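Local coordinates for DNA mimic protein DMP12 (Neisseria meningitidis MC58, PDB 3W1O), which acts as a monomeric DNA mimic that binds the histone-like protein HU at its DNA-binding sites and partially prevents HU from binding DNA, at residues Leu8-Lys13 and Asp26-Asn31. Numbering follows the deposited sequence.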
loop_
_atom_site.group_PDB
_atom_site.type_symbol
_atom_site.label_atom_id
_atom_site.label_comp_id
_atom_site.label_asym_id
_atom_site.label_seq_id
_atom_site.Cartn_x
_atom_site.Cartn_y
_atom_site.Cartn_z
ATOM N N LEU A 8 4.775 -0.207 5.458
ATOM C CA LEU A 8 4.900 0.472 4.166
ATOM C C LEU A 8 3.957 -0.145 3.173
ATOM O O LEU A 8 3.774 -1.362 3.135
ATOM C CB LEU A 8 6.326 0.412 3.626
ATOM C CG LEU A 8 7.461 1.003 4.490
ATOM C CD1 LEU A 8 8.762 0.901 3.695
ATOM C CD2 LEU A 8 7.183 2.453 4.918
ATOM N N ILE A 9 3.362 0.704 2.349
ATOM C CA ILE A 9 2.683 0.205 1.139
ATOM C C ILE A 9 3.407 0.932 0.032
ATOM O O ILE A 9 3.458 2.169 0.057
ATOM C CB ILE A 9 1.218 0.594 1.161
ATOM C CG1 ILE A 9 0.521 -0.143 2.335
ATOM C CG2 ILE A 9 0.566 0.340 -0.242
ATOM C CD1 ILE A 9 -0.980 0.151 2.512
ATOM N N PHE A 10 4.019 0.217 -0.902
ATOM C CA PHE A 10 4.803 0.923 -1.887
ATOM C C PHE A 10 4.992 0.156 -3.197
ATOM O O PHE A 10 4.699 -1.073 -3.253
ATOM C CB PHE A 10 6.197 1.269 -1.304
ATOM C CG PHE A 10 7.157 0.090 -1.232
ATOM C CD1 PHE A 10 8.075 -0.156 -2.261
ATOM C CD2 PHE A 10 7.108 -0.784 -0.147
ATOM C CE1 PHE A 10 8.938 -1.316 -2.211
ATOM C CE2 PHE A 10 7.965 -1.901 -0.093
ATOM C CZ PHE A 10 8.888 -2.141 -1.134
ATOM N N CYS A 11 5.516 0.880 -4.197
ATOM C CA CYS A 11 6.134 0.235 -5.363
ATOM C C CYS A 11 7.419 0.972 -5.625
ATOM O O CYS A 11 7.676 2.027 -5.036
ATOM C CB CYS A 11 5.167 0.216 -6.571
ATOM S SG CYS A 11 4.783 1.866 -7.188
ATOM N N LEU A 12 8.301 0.369 -6.422
ATOM C CA LEU A 12 9.463 1.042 -6.887
ATOM C C LEU A 12 9.072 2.159 -7.845
ATOM O O LEU A 12 8.032 2.090 -8.544
ATOM C CB LEU A 12 10.366 0.077 -7.619
ATOM C CG LEU A 12 10.840 -1.070 -6.741
ATOM C CD1 LEU A 12 11.910 -1.963 -7.431
ATOM C CD2 LEU A 12 11.382 -0.509 -5.451
ATOM N N LYS A 13 9.937 3.149 -7.898
ATOM C CA LYS A 13 9.856 4.176 -8.921
ATOM C C LYS A 13 10.146 3.653 -10.321
ATOM O O LYS A 13 10.858 2.675 -10.486
ATOM C CB LYS A 13 10.888 5.237 -8.625
ATOM C CG LYS A 13 10.399 6.216 -7.621
ATOM C CD LYS A 13 11.567 7.032 -7.163
ATOM C CE LYS A 13 11.135 8.374 -6.711
ATOM N NZ LYS A 13 12.399 9.179 -6.685
ATOM N N ASP A 26 14.664 -2.384 1.653
ATOM C CA ASP A 26 15.666 -1.405 2.052
ATOM C C ASP A 26 15.487 -0.115 1.255
ATOM O O ASP A 26 15.489 0.948 1.833
ATOM C CB ASP A 26 17.072 -1.936 1.845
ATOM C CG ASP A 26 17.420 -3.099 2.772
ATOM O OD1 ASP A 26 16.755 -3.310 3.828
ATOM O OD2 ASP A 26 18.401 -3.799 2.416
ATOM N N TRP A 27 15.288 -0.228 -0.058
ATOM C CA TRP A 27 15.040 0.926 -0.916
ATOM C C TRP A 27 13.834 1.718 -0.394
ATOM O O TRP A 27 13.926 2.951 -0.271
ATOM C CB TRP A 27 14.822 0.521 -2.372
ATOM C CG TRP A 27 14.565 1.679 -3.276
ATOM C CD1 TRP A 27 15.493 2.374 -3.995
ATOM C CD2 TRP A 27 13.280 2.267 -3.583
ATOM N NE1 TRP A 27 14.872 3.350 -4.726
ATOM C CE2 TRP A 27 13.520 3.322 -4.484
ATOM C CE3 TRP A 27 11.950 1.993 -3.172
ATOM C CZ2 TRP A 27 12.478 4.145 -5.008
ATOM C CZ3 TRP A 27 10.907 2.790 -3.688
ATOM C CH2 TRP A 27 11.180 3.864 -4.583
ATOM N N ALA A 28 12.736 1.033 -0.055
ATOM C CA ALA A 28 11.519 1.746 0.356
ATOM C C ALA A 28 11.789 2.551 1.642
ATOM O O ALA A 28 11.430 3.727 1.714
ATOM C CB ALA A 28 10.399 0.749 0.562
ATOM N N TYR A 29 12.426 1.906 2.628
ATOM C CA TYR A 29 12.704 2.593 3.911
ATOM C C TYR A 29 13.658 3.744 3.729
ATOM O O TYR A 29 13.598 4.715 4.498
ATOM C CB TYR A 29 13.236 1.619 4.972
ATOM C CG TYR A 29 12.109 0.863 5.640
ATOM C CD1 TYR A 29 11.145 1.532 6.412
ATOM C CD2 TYR A 29 11.985 -0.515 5.481
ATOM C CE1 TYR A 29 10.082 0.827 7.018
ATOM C CE2 TYR A 29 10.941 -1.218 6.081
ATOM C CZ TYR A 29 10.000 -0.561 6.844
ATOM O OH TYR A 29 8.957 -1.285 7.413
ATOM N N LYS A 30 14.525 3.637 2.715
ATOM C CA LYS A 30 15.429 4.741 2.322
ATOM C C LYS A 30 14.819 5.806 1.415
ATOM O O LYS A 30 15.462 6.835 1.165
ATOM C CB LYS A 30 16.665 4.189 1.595
ATOM C CG LYS A 30 17.642 3.495 2.550
ATOM C CD LYS A 30 18.542 2.527 1.775
ATOM C CE LYS A 30 19.807 3.214 1.311
ATOM N NZ LYS A 30 20.838 2.158 1.030
ATOM N N ASN A 31 13.619 5.558 0.897
ATOM C CA ASN A 31 12.971 6.498 -0.037
ATOM C C ASN A 31 11.569 6.838 0.398
ATOM O O ASN A 31 10.615 6.873 -0.408
ATOM C CB ASN A 31 12.975 5.888 -1.437
ATOM C CG ASN A 31 14.351 5.947 -2.053
ATOM O OD1 ASN A 31 14.730 6.998 -2.570
ATOM N ND2 ASN A 31 15.146 4.859 -1.924
#
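W27, L8 and A28 carry most of the buried surface where helix 21-30 lies across one face of the antiparallel sheet, residues 26-30 running at 102° to strand residues 8-10. With CG anti to the backbone N (chi1 -180°), the indole of W27 reaches C11 to K13. L12 CD2 covers one face of it, offset toward the rim, 3.4 Å from W27 CE3. The aliphatic chain of K13 runs past the benzo edge, K13 CD lying 3.7 Å from W27 CZ2. N31 ND2 lies over the opposite face, near the rim, and donates to W27 O (2.8 Å, 159°).

A28 CB stands over the centre of the F10 ring, nearly equidistant from all six carbons, a CH-pi contact 3.5 Å from the centroid. The same methyl touches L8 CD1, and that branch in turn lies 3.5 Å from the centroid of the Y29 ring, again over the face. Y29 OH is hydrogen-bonded to N6 O, holding the phenol beside the strand's start. Helix and strand thus depend on the fit of methyls to ring faces, with direction supplied by polar bonds outside the interface, such as that of Y29 to N6.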